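Arginine kinase (Anthopleura japonica, PDB 4RF6) catalyses the reversible transfer of a phosphoryl group from ATP to L-arginine, giving phospho-L-arginine and ADP, with two phosphagen kinase units in tandem on one chain. Local coordinates at residues I92-D95 and Y100-A103; S248-L253 and S343-V348; Y274-S277 and N281-T284; G285-V290 and R337-L342. One frame throughout, in Å; residues are numbered along the deposited sequence. Where two conformers were deposited one is given.

Contact 1. Residues I92-D95 and Y100-A103; sequences IIED and YKLA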
loop_
_atom_site.group_PDB
_atom_site.type_symbol
_atom_site.label_atom_id
_atom_site.label_comp_id
_atom_site.label_asym_id
_atom_site.label_seq_id
_atom_site.Cartn_x
_atom_site.Cartn_y
_atom_site.Cartn_z
ATOM N N ILE A 92 -10.204 -30.407 -23.176
ATOM C CA ILE A 92 -9.797 -29.041 -22.865
ATOM C C ILE A 92 -9.282 -28.929 -21.426
ATOM O O ILE A 92 -8.225 -28.347 -21.176
ATOM C CB ILE A 92 -10.953 -28.051 -23.091
ATOM C CG1 ILE A 92 -11.269 -27.935 -24.583
ATOM C CG2 ILE A 92 -10.617 -26.682 -22.503
ATOM C CD1 ILE A 92 -12.359 -26.931 -24.912
ATOM N N ILE A 93 -10.032 -29.498 -20.487
ATOM C CA ILE A 93 -9.659 -29.451 -19.077
ATOM C C ILE A 93 -8.306 -30.118 -18.834
ATOM O O ILE A 93 -7.399 -29.511 -18.255
ATOM C CB ILE A 93 -10.733 -30.123 -18.185
ATOM C CG1 ILE A 93 -11.958 -29.217 -18.038
ATOM C CG2 ILE A 93 -10.156 -30.457 -16.811
ATOM C CD1 ILE A 93 -13.263 -29.974 -17.766
ATOM N N GLU A 94 -8.167 -31.362 -19.287
ATOM C CA GLU A 94 -6.943 -32.119 -19.036
ATOM C C GLU A 94 -5.715 -31.536 -19.750
ATOM O O GLU A 94 -4.579 -31.808 -19.355
ATOM C CB GLU A 94 -7.137 -33.608 -19.357
ATOM C CG GLU A 94 -8.090 -34.323 -18.395
ATOM C CD GLU A 94 -8.141 -35.828 -18.618
ATOM O OE1 GLU A 94 -7.654 -36.288 -19.672
ATOM O OE2 GLU A 94 -8.663 -36.543 -17.736
ATOM N N ASP A 95 -5.941 -30.742 -20.794
ATOM C CA ASP A 95 -4.855 -30.001 -21.435
ATOM C C ASP A 95 -4.460 -28.819 -20.560
ATOM O O ASP A 95 -3.341 -28.767 -20.044
ATOM C CB ASP A 95 -5.283 -29.494 -22.816
ATOM C CG ASP A 95 -4.124 -28.903 -23.624
ATOM O OD1 ASP A 95 -3.280 -28.175 -23.060
ATOM O OD2 ASP A 95 -4.064 -29.169 -24.841
ATOM N N TYR A 100 -3.259 -32.730 -14.382
ATOM C CA TYR A 100 -4.476 -33.238 -13.734
ATOM C C TYR A 100 -5.268 -34.189 -14.629
ATOM O O TYR A 100 -5.443 -33.937 -15.822
ATOM C CB TYR A 100 -5.391 -32.105 -13.243
ATOM C CG TYR A 100 -6.672 -32.611 -12.594
ATOM C CD1 TYR A 100 -6.667 -33.104 -11.292
ATOM C CD2 TYR A 100 -7.875 -32.616 -13.290
ATOM C CE1 TYR A 100 -7.826 -33.576 -10.699
ATOM C CE2 TYR A 100 -9.040 -33.088 -12.706
ATOM C CZ TYR A 100 -9.010 -33.562 -11.413
ATOM O OH TYR A 100 -10.170 -34.028 -10.833
ATOM N N LYS A 101 -5.732 -35.289 -14.040
ATOM C CA LYS A 101 -6.618 -36.227 -14.723
ATOM C C LYS A 101 -7.958 -36.277 -14.009
ATOM O O LYS A 101 -8.006 -36.481 -12.796
ATOM C CB LYS A 101 -6.006 -37.631 -14.758
ATOM C CG LYS A 101 -4.766 -37.748 -15.626
ATOM C CD LYS A 101 -5.045 -37.213 -17.019
ATOM C CE LYS A 101 -3.757 -36.955 -17.776
ATOM N NZ LYS A 101 -2.829 -38.115 -17.704
ATOM N N LEU A 102 -9.042 -36.096 -14.765
ATOM C CA LEU A 102 -10.395 -36.103 -14.210
ATOM C C LEU A 102 -10.670 -37.380 -13.408
ATOM O O LEU A 102 -11.366 -37.350 -12.393
ATOM C CB LEU A 102 -11.420 -35.929 -15.333
ATOM C CG LEU A 102 -11.365 -34.567 -16.025
ATOM C CD1 LEU A 102 -11.620 -34.696 -17.515
ATOM C CD2 LEU A 102 -12.356 -33.603 -15.407
ATOM N N ALA A 103 -10.095 -38.493 -13.858
ATOM C CA ALA A 103 -10.239 -39.774 -13.170
ATOM C C ALA A 103 -9.679 -39.747 -11.741
ATOM O O ALA A 103 -10.185 -40.440 -10.852
ATOM C CB ALA A 103 -9.576 -40.878 -13.980
HETATM O O HOH W 1 -3.735 -33.733 -17.798
#

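Contact 2. Residues S248-L253 and S343-V348; sequences SVFSRL and SEVQCV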
loop_
_atom_site.group_PDB
_atom_site.type_symbol
_atom_site.label_atom_id
_atom_site.label_comp_id
_atom_site.label_asym_id
_atom_site.label_seq_id
_atom_site.Cartn_x
_atom_site.Cartn_y
_atom_site.Cartn_z
ATOM N N SER A 248 -3.603 -14.369 7.323
ATOM C CA SER A 248 -4.750 -13.528 7.661
ATOM C C SER A 248 -5.680 -13.304 6.465
ATOM O O SER A 248 -6.901 -13.259 6.617
ATOM C CB SER A 248 -4.275 -12.189 8.222
ATOM O OG SER A 248 -5.342 -11.267 8.316
ATOM N N VAL A 249 -5.094 -13.160 5.277
ATOM C CA VAL A 249 -5.864 -12.962 4.049
ATOM C C VAL A 249 -6.748 -14.177 3.743
ATOM O O VAL A 249 -7.915 -14.034 3.371
ATOM C CB VAL A 249 -4.945 -12.684 2.845
ATOM C CG1 VAL A 249 -5.724 -12.775 1.532
ATOM C CG2 VAL A 249 -4.274 -11.323 2.970
ATOM N N PHE A 250 -6.179 -15.368 3.896
ATOM C CA PHE A 250 -6.900 -16.602 3.616
ATOM C C PHE A 250 -7.951 -16.877 4.683
ATOM O O PHE A 250 -9.029 -17.401 4.388
ATOM C CB PHE A 250 -5.932 -17.781 3.507
ATOM C CG PHE A 250 -6.575 -19.049 3.012
ATOM C CD1 PHE A 250 -7.295 -19.057 1.824
ATOM C CD2 PHE A 250 -6.451 -20.232 3.727
ATOM C CE1 PHE A 250 -7.893 -20.223 1.361
ATOM C CE2 PHE A 250 -7.040 -21.406 3.274
ATOM C CZ PHE A 250 -7.762 -21.402 2.087
ATOM N N SER A 251 -7.631 -16.524 5.924
ATOM C CA SER A 251 -8.583 -16.653 7.026
ATOM C C SER A 251 -9.841 -15.824 6.757
ATOM O O SER A 251 -10.963 -16.325 6.875
ATOM C CB SER A 251 -7.931 -16.224 8.347
ATOM O OG SER A 251 -8.866 -16.226 9.404
ATOM N N ARG A 252 -9.638 -14.558 6.394
ATOM C CA ARG A 252 -10.726 -13.643 6.068
ATOM C C ARG A 252 -11.528 -14.162 4.874
ATOM O O ARG A 252 -12.763 -14.126 4.879
ATOM C CB ARG A 252 -10.163 -12.242 5.787
ATOM C CG ARG A 252 -11.202 -11.188 5.416
ATOM C CD ARG A 252 -10.625 -9.775 5.494
ATOM N NE ARG A 252 -9.515 -9.575 4.562
ATOM C CZ ARG A 252 -8.243 -9.417 4.925
ATOM N NH1 ARG A 252 -7.905 -9.426 6.207
ATOM N NH2 ARG A 252 -7.308 -9.240 4.002
ATOM N N LEU A 253 -10.822 -14.663 3.861
ATOM C CA LEU A 253 -11.482 -15.240 2.692
ATOM C C LEU A 253 -12.380 -16.400 3.104
ATOM O O LEU A 253 -13.572 -16.428 2.776
ATOM C CB LEU A 253 -10.458 -15.726 1.665
ATOM C CG LEU A 253 -11.074 -16.352 0.413
ATOM C CD1 LEU A 253 -11.944 -15.340 -0.311
ATOM C CD2 LEU A 253 -10.010 -16.910 -0.524
ATOM N N SER A 343 -5.854 -28.762 -3.029
ATOM C CA SER A 343 -6.896 -28.046 -2.310
ATOM C C SER A 343 -6.559 -26.562 -2.219
ATOM O O SER A 343 -5.433 -26.156 -2.522
ATOM C CB SER A 343 -7.069 -28.624 -0.907
ATOM O OG SER A 343 -5.924 -28.374 -0.113
ATOM N N GLU A 344 -7.537 -25.757 -1.814
ATOM C CA GLU A 344 -7.305 -24.336 -1.578
ATOM C C GLU A 344 -6.235 -24.171 -0.505
ATOM O O GLU A 344 -5.350 -23.319 -0.616
ATOM C CB GLU A 344 -8.595 -23.647 -1.140
ATOM C CG GLU A 344 -9.664 -23.557 -2.221
ATOM C CD GLU A 344 -10.475 -24.829 -2.355
ATOM O OE1 GLU A 344 -10.121 -25.834 -1.698
ATOM O OE2 GLU A 344 -11.466 -24.819 -3.119
ATOM N N VAL A 345 -6.322 -25.001 0.530
ATOM C CA VAL A 345 -5.325 -25.020 1.601
ATOM C C VAL A 345 -3.931 -25.312 1.052
ATOM O O VAL A 345 -2.958 -24.644 1.413
ATOM C CB VAL A 345 -5.689 -26.050 2.690
ATOM C CG1 VAL A 345 -4.457 -26.462 3.500
ATOM C CG2 VAL A 345 -6.765 -25.492 3.605
ATOM N N GLN A 346 -3.840 -26.313 0.181
ATOM C CA GLN A 346 -2.563 -26.707 -0.407
ATOM C C GLN A 346 -1.983 -25.616 -1.305
ATOM O O GLN A 346 -0.771 -25.375 -1.311
ATOM C CB GLN A 346 -2.709 -28.013 -1.188
ATOM C CG GLN A 346 -2.766 -29.253 -0.310
ATOM C CD GLN A 346 -2.980 -30.530 -1.104
ATOM O OE1 GLN A 346 -3.740 -30.555 -2.074
ATOM N NE2 GLN A 346 -2.306 -31.600 -0.694
ATOM N N CYS A 347 -2.854 -24.959 -2.063
ATOM C CA CYS A 347 -2.434 -23.847 -2.908
ATOM C C CYS A 347 -1.796 -22.736 -2.070
ATOM O O CYS A 347 -0.709 -22.246 -2.391
ATOM C CB CYS A 347 -3.624 -23.303 -3.708
ATOM S SG CYS A 347 -3.198 -21.930 -4.806
ATOM N N VAL A 348 -2.471 -22.352 -0.990
ATOM C CA VAL A 348 -1.962 -21.318 -0.087
ATOM C C VAL A 348 -0.644 -21.728 0.579
ATOM O O VAL A 348 0.279 -20.915 0.710
ATOM C CB VAL A 348 -3.007 -20.949 0.989
ATOM C CG1 VAL A 348 -2.425 -19.991 1.998
ATOM C CG2 VAL A 348 -4.258 -20.344 0.342
#

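Contact 3. Residues Y274-S277 and N281-T284; sequences YLTS and NLGT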
loop_
_atom_site.group_PDB
_atom_site.type_symbol
_atom_site.label_atom_id
_atom_site.label_comp_id
_atom_site.label_asym_id
_atom_site.label_seq_id
_atom_site.Cartn_x
_atom_site.Cartn_y
_atom_site.Cartn_z
ATOM N N TYR A 274 -14.992 -26.890 -7.743
ATOM C CA TYR A 274 -16.035 -25.893 -7.957
ATOM C C TYR A 274 -16.235 -25.585 -9.440
ATOM O O TYR A 274 -15.274 -25.361 -10.183
ATOM C CB TYR A 274 -15.749 -24.632 -7.140
ATOM C CG TYR A 274 -15.811 -24.924 -5.663
ATOM C CD1 TYR A 274 -17.037 -25.079 -5.024
ATOM C CD2 TYR A 274 -14.651 -25.089 -4.914
ATOM C CE1 TYR A 274 -17.105 -25.368 -3.677
ATOM C CE2 TYR A 274 -14.710 -25.379 -3.567
ATOM C CZ TYR A 274 -15.939 -25.524 -2.959
ATOM O OH TYR A 274 -16.010 -25.807 -1.618
ATOM N N LEU A 275 -17.495 -25.595 -9.862
ATOM C CA LEU A 275 -17.842 -25.340 -11.252
ATOM C C LEU A 275 -17.821 -23.854 -11.538
ATOM O O LEU A 275 -18.298 -23.045 -10.733
ATOM C CB LEU A 275 -19.221 -25.909 -11.566
ATOM C CG LEU A 275 -19.316 -27.400 -11.260
ATOM C CD1 LEU A 275 -20.719 -27.881 -11.495
ATOM C CD2 LEU A 275 -18.339 -28.179 -12.119
ATOM N N THR A 276 -17.262 -23.501 -12.689
ATOM C CA THR A 276 -17.132 -22.110 -13.098
ATOM C C THR A 276 -17.466 -22.012 -14.576
ATOM O O THR A 276 -17.488 -23.026 -15.276
ATOM C CB THR A 276 -15.703 -21.605 -12.874
ATOM O OG1 THR A 276 -14.781 -22.507 -13.497
ATOM C CG2 THR A 276 -15.384 -21.520 -11.388
ATOM N N SER A 277 -17.715 -20.797 -15.050
ATOM C CA SER A 277 -18.082 -20.577 -16.448
ATOM C C SER A 277 -16.970 -21.001 -17.405
ATOM O O SER A 277 -17.213 -21.709 -18.386
ATOM C CB SER A 277 -18.435 -19.109 -16.675
ATOM O OG SER A 277 -19.430 -18.678 -15.770
ATOM N N ASN A 281 -10.978 -22.004 -14.580
ATOM C CA ASN A 281 -11.225 -21.650 -13.186
ATOM C C ASN A 281 -11.835 -22.769 -12.347
ATOM O O ASN A 281 -12.350 -22.510 -11.266
ATOM C CB ASN A 281 -12.144 -20.423 -13.118
ATOM C CG ASN A 281 -11.409 -19.126 -13.380
ATOM O OD1 ASN A 281 -10.350 -18.878 -12.813
ATOM N ND2 ASN A 281 -11.970 -18.294 -14.248
ATOM N N LEU A 282 -11.793 -24.003 -12.835
ATOM C CA LEU A 282 -12.360 -25.120 -12.087
ATOM C C LEU A 282 -11.471 -25.489 -10.896
ATOM O O LEU A 282 -10.409 -24.893 -10.697
ATOM C CB LEU A 282 -12.571 -26.332 -13.002
ATOM C CG LEU A 282 -13.564 -26.155 -14.153
ATOM C CD1 LEU A 282 -13.497 -27.338 -15.110
ATOM C CD2 LEU A 282 -14.982 -25.976 -13.629
ATOM N N GLY A 283 -11.911 -26.464 -10.103
ATOM C CA GLY A 283 -11.139 -26.938 -8.966
ATOM C C GLY A 283 -11.251 -26.021 -7.764
ATOM O O GLY A 283 -12.321 -25.894 -7.168
ATOM N N THR A 284 -10.139 -25.389 -7.404
ATOM C CA THR A 284 -10.125 -24.413 -6.322
ATOM C C THR A 284 -10.759 -23.115 -6.787
ATOM O O THR A 284 -11.242 -22.324 -5.973
ATOM C CB THR A 284 -8.706 -24.080 -5.889
ATOM O OG1 THR A 284 -7.977 -23.554 -7.011
ATOM C CG2 THR A 284 -8.004 -25.320 -5.340
#

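Contact 4. Residues G285-V290 and R337-L342; sequences GMRASV and RRRLGL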
loop_
_atom_site.group_PDB
_atom_site.type_symbol
_atom_site.label_atom_id
_atom_site.label_comp_id
_atom_site.label_asym_id
_atom_site.label_seq_id
_atom_site.Cartn_x
_atom_site.Cartn_y
_atom_site.Cartn_z
ATOM N N GLY A 285 -10.732 -22.887 -8.098
ATOM C CA GLY A 285 -11.205 -21.635 -8.656
ATOM C C GLY A 285 -10.385 -20.463 -8.168
ATOM O O GLY A 285 -10.850 -19.321 -8.185
ATOM N N MET A 286 -9.153 -20.742 -7.744
ATOM C CA MET A 286 -8.366 -19.761 -7.003
ATOM C C MET A 286 -7.231 -19.143 -7.808
ATOM O O MET A 286 -6.522 -19.846 -8.529
ATOM C CB MET A 286 -7.787 -20.409 -5.737
ATOM C CG MET A 286 -6.843 -19.509 -4.934
ATOM S SD MET A 286 -6.171 -20.342 -3.489
ATOM C CE MET A 286 -7.667 -20.582 -2.538
ATOM N N ARG A 287 -7.066 -17.828 -7.688
ATOM C CA ARG A 287 -5.786 -17.204 -8.020
ATOM C C ARG A 287 -5.216 -16.516 -6.784
ATOM O O ARG A 287 -5.792 -15.549 -6.273
ATOM C CB ARG A 287 -5.883 -16.196 -9.167
ATOM C CG ARG A 287 -4.501 -15.655 -9.567
ATOM C CD ARG A 287 -4.545 -14.540 -10.610
ATOM N NE ARG A 287 -3.198 -14.076 -10.942
ATOM C CZ ARG A 287 -2.646 -12.956 -10.477
ATOM N NH1 ARG A 287 -1.410 -12.624 -10.834
ATOM N NH2 ARG A 287 -3.328 -12.162 -9.661
ATOM N N ALA A 288 -4.086 -17.030 -6.308
ATOM C CA ALA A 288 -3.351 -16.437 -5.196
ATOM C C ALA A 288 -2.165 -15.682 -5.779
ATOM O O ALA A 288 -1.498 -16.180 -6.690
ATOM C CB ALA A 288 -2.871 -17.523 -4.244
ATOM N N SER A 289 -1.883 -14.492 -5.257
ATOM C CA SER A 289 -0.834 -13.640 -5.817
ATOM C C SER A 289 -0.110 -12.821 -4.747
ATOM O O SER A 289 -0.759 -12.153 -3.937
ATOM C CB SER A 289 -1.434 -12.704 -6.869
ATOM O OG SER A 289 -0.571 -11.620 -7.158
ATOM N N VAL A 290 1.220 -12.856 -4.764
ATOM C CA VAL A 290 2.042 -12.063 -3.853
ATOM C C VAL A 290 3.001 -11.208 -4.677
ATOM O O VAL A 290 3.684 -11.723 -5.562
ATOM C CB VAL A 290 2.848 -12.980 -2.894
ATOM C CG1 VAL A 290 3.931 -12.198 -2.163
ATOM C CG2 VAL A 290 1.926 -13.660 -1.900
ATOM N N ARG A 337 0.060 -21.810 -10.463
ATOM C CA ARG A 337 -0.219 -22.287 -11.810
ATOM C C ARG A 337 -1.360 -23.304 -11.833
ATOM O O ARG A 337 -1.925 -23.583 -12.892
ATOM C CB ARG A 337 1.035 -22.891 -12.449
ATOM C CG ARG A 337 1.790 -21.931 -13.359
ATOM C CD ARG A 337 2.948 -22.615 -14.080
ATOM N NE ARG A 337 3.995 -23.041 -13.157
ATOM C CZ ARG A 337 5.286 -23.126 -13.472
ATOM N NH1 ARG A 337 5.696 -22.805 -14.692
ATOM N NH2 ARG A 337 6.168 -23.526 -12.561
ATOM N N ARG A 338 -1.699 -23.846 -10.664
ATOM C CA ARG A 338 -2.602 -24.995 -10.583
ATOM C C ARG A 338 -3.886 -24.748 -9.769
ATOM O O ARG A 338 -3.885 -23.992 -8.790
ATOM C CB ARG A 338 -1.846 -26.206 -10.026
ATOM C CG ARG A 338 -0.673 -26.663 -10.884
ATOM C CD ARG A 338 0.011 -27.863 -10.252
ATOM N NE ARG A 338 0.948 -28.530 -11.155
ATOM C CZ ARG A 338 1.566 -29.672 -10.872
ATOM N NH1 ARG A 338 1.352 -30.275 -9.709
ATOM N NH2 ARG A 338 2.403 -30.210 -11.749
ATOM N N ARG A 339 -4.972 -25.402 -10.182
ATOM C CA ARG A 339 -6.270 -25.266 -9.520
ATOM C C ARG A 339 -6.989 -26.606 -9.375
ATOM O O ARG A 339 -7.886 -26.760 -8.538
ATOM C CB ARG A 339 -7.175 -24.316 -10.304
ATOM C CG ARG A 339 -6.685 -22.889 -10.375
ATOM C CD ARG A 339 -7.705 -21.994 -11.061
ATOM N NE ARG A 339 -7.267 -20.606 -11.054
ATOM C CZ ARG A 339 -6.720 -19.989 -12.096
ATOM N NH1 ARG A 339 -6.561 -20.637 -13.243
ATOM N NH2 ARG A 339 -6.342 -18.720 -11.991
ATOM N N LEU A 340 -6.617 -27.565 -10.215
ATOM C CA LEU A 340 -7.198 -28.902 -10.147
ATOM C C LEU A 340 -6.168 -29.891 -9.630
ATOM O O LEU A 340 -5.061 -29.988 -10.174
ATOM C CB LEU A 340 -7.707 -29.351 -11.520
ATOM C CG LEU A 340 -9.144 -28.967 -11.874
ATOM C CD1 LEU A 340 -9.451 -29.255 -13.343
ATOM C CD2 LEU A 340 -10.114 -29.707 -10.970
ATOM N N GLY A 341 -6.523 -30.617 -8.573
ATOM C CA GLY A 341 -5.648 -31.655 -8.053
ATOM C C GLY A 341 -4.950 -31.242 -6.773
ATOM O O GLY A 341 -4.161 -32.007 -6.217
ATOM N N LEU A 342 -5.229 -30.024 -6.315
ATOM C CA LEU A 342 -4.730 -29.561 -5.024
ATOM C C LEU A 342 -5.812 -28.733 -4.355
ATOM O O LEU A 342 -6.616 -28.092 -5.032
ATOM C CB LEU A 342 -3.435 -28.757 -5.172
ATOM C CG LEU A 342 -3.511 -27.274 -5.544
ATOM C CD1 LEU A 342 -2.135 -26.634 -5.439
ATOM C CD2 LEU A 342 -4.075 -27.083 -6.942
#

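Contact 1. Residues I92-D95 and Y100-A103
Ile93, in the last turns of helix 86-96, directs its side chain at the following loop and meets Leu102 there, CG2 of Ile93 lying 4.1 Å from CD2 of Leu102. The two branched chains cross at about a right angle, and CG2 of Ile93 is placed for this by standing anti to the backbone N. A beta-branched residue suits the spot because its two arms serve different neighbours: CG2 meets Leu102 and Leu340 together, while the longer arm ends with CD1 on Leu282.

Glu94, next along the helix, carries the polar half of the contact. Its chain runs extended beyond CG (chi2 -173°), long enough for OE2 to accept from the backbone N of Leu102 at 3.0 Å, with an N-H...O angle of 155°. The donor comes to the anti side of OE2, 19° out of the carboxylate plane. Here the last turn of a helix of the small N-terminal domain of the phosphagen kinase fold is tied by a carboxylate to the loop that leads on to strand 127-136. CD1 of Leu102 lies 3.7 Å from CG of Glu94, so leucine lines the aliphatic stem of the glutamate while its own N-H is bound at the tip. On another flank CD of Lys101 packs 3.7 Å from CD of Glu94; the ammonium NZ of Lys101 remains 5.5 Å from OE1 of Glu94, too far for a salt bridge, though the opposite charges may still favour each other. A water donates to the backbone O of Glu94 and to the backbone O of Tyr100, at 2.6 Å from each, bridging two carbonyls that could not bond one another.

Contact 2. Residues S248-L253 and S343-V348
Helix 248-253 and helix 344-348 run nearly antiparallel, at 162° between their directions, with axes 11.7 Å apart at closest approach, a wide spacing bridged by one large side chain, Phe250. CG of Phe250 stands anti to its backbone N (chi1 -171°), which sends the ring straight across the gap. Val348 meets it over one face: its CG2 methyl sits 3.6 Å from the ring centroid, 12° off the normal, a CH-pi contact almost over the centre. Val345, one helical turn earlier, comes instead at the ring edge, CG2 of Val345 lying 4.1 Å from CE2 of Phe250. CB of Glu344 completes the set obliquely, 4.0 Å from CZ of Phe250. The glutamate then bends at its second torsion, carrying its carboxylate away from the ring to a salt bridge with Arg136 and a bond from Asp109 N; it is the CB that touches the phenyl.

The start of the second helix is fixed by a capping box. Ser343 OG accepts from Gln346 N at 2.9 Å, and Gln346 OE1 accepts in return from Ser343 N, also at 2.9 Å, in the carbonyl plane and on a lone pair. Serine and glutamine thereby satisfy amide groups that the first helical turn leaves without carbonyl partners. Phe250 packs as well on Ile132 and Met286 of the central antiparallel sheet, so this is the helix-on-sheet core of the phosphagen kinase catalytic domain.

Contact 3. Residues Y274-S277 and N281-T284
Residues 274-277 and 281-284 are the two arms of a tight loop between strands 273-274 and 286-293 of the phosphagen kinase catalytic domain. The loop passes through Cys278, which probably binds substrate, as judged from relatives.

The backbone bond comes first: Tyr274 N donates to Gly283 O at 2.9 Å with an N-H...O angle of 161°, in the carbonyl plane and on a lone pair. The same oxygen lies near the plane of the tyrosine ring, at its edge, 3.3 Å from CD2 of Tyr274. Gly283 suits the turn because its phi is positive (79°), a region glycine enters easily. A weaker CA-H...O contact runs the other way, from CA of Leu282 to Tyr274 O at 3.5 Å.

Apolar packing is modest. The end of Leu282 reaches the first arm, its CD2 coming 3.8 Å from CA of Leu275 and 4.3 Å from CD2 of Leu275.

Thr276 and Asn281 meet by van der Waals contact, their side chains crossing at about a right angle, with OG1 of Thr276 3.4 Å from CB of Asn281. Their polar ends bond elsewhere: OD1 of Asn281 accepts from NH1 of Arg133, a predicted ATP-binding residue. With chi1 at 52°, Thr276 places OG1 between its backbone N and carbonyl carbon, where the hydroxyl bonds to Cys278 O within the loop. Its methyl, turned toward the other arm, brings CG2 of Thr276 to 3.2 Å from Asn281 O.

Contact 4. Residues G285-V290 and R337-L342
Arg339 and Met286 meet through one hydrogen bond: NE of Arg339 donates to the backbone O of Met286 at 2.7 Å, a short but bent link with an N-H...O angle of 139°. The NE stands above the carbonyl plane, 56° out of it, and the oxygen in turn is tilted 26° from the guanidinium plane, so the bond uses neither group squarely. An arginine chain extended from CG to NE spans the distance from loop to strand, and its methylenes travel with it: CD of Arg339 lies 3.5 Å from Met286 O. At the guanidinium edge, NH2 of Arg339 touches CB of Arg287 at 3.8 Å. The backbone of Gly285 passes beside this chain, its C 4.2 Å from CD of Arg339; its positive phi, not the arginine, is what favours glycine where the loop enters the strand.

Strand 286-293 is an inner strand, between 127-136 and 331-336, of the eight-stranded antiparallel sheet of the phosphagen kinase catalytic domain, and Arg287 to Val290 belong to a predicted ATP-binding segment. The extended chain of Arg287 carries its guanidinium off from Arg339; NE of Arg287 and NH2 of Arg339 stay 5.7 Å apart, and NH1 of Arg287 makes a salt bridge with Asp333 of the adjoining strand.

Further out, the Met286 oxygen is gripped a second time by Asn336 ND2, and Asn336 OD1 accepts from Ala288 N, so this one amide braces the strand beside the arginine. Arg339 NH1 has a weak bond to Ser280 O. The thioether of Met286 faces helix 344-370, packing on Glu344 and Cys347.

Contacts 2, 3 and 4 form a continuous cluster, with contact 4 about 10 Å, centre to centre, from both of the others. Met286 joins contact 4 to contact 2, its CE lying 3.5 Å from CB of Glu344, while Thr284 N of contact 3 probably donates to Arg339 O of contact 4 at 2.9 Å. Contact 1 brings in the N-terminal domain: CD1 of Ile93 meets CD1 of Leu282 at 3.7 Å, and Tyr100 packs on Leu340. The group borders the presumed active site: Ile93 is about 8 Å, side chain to side chain, from Val74 of the probable substrate site, and the side chain of Asn281 about 4 Å from that of Glu232, a probable substrate-binding residue.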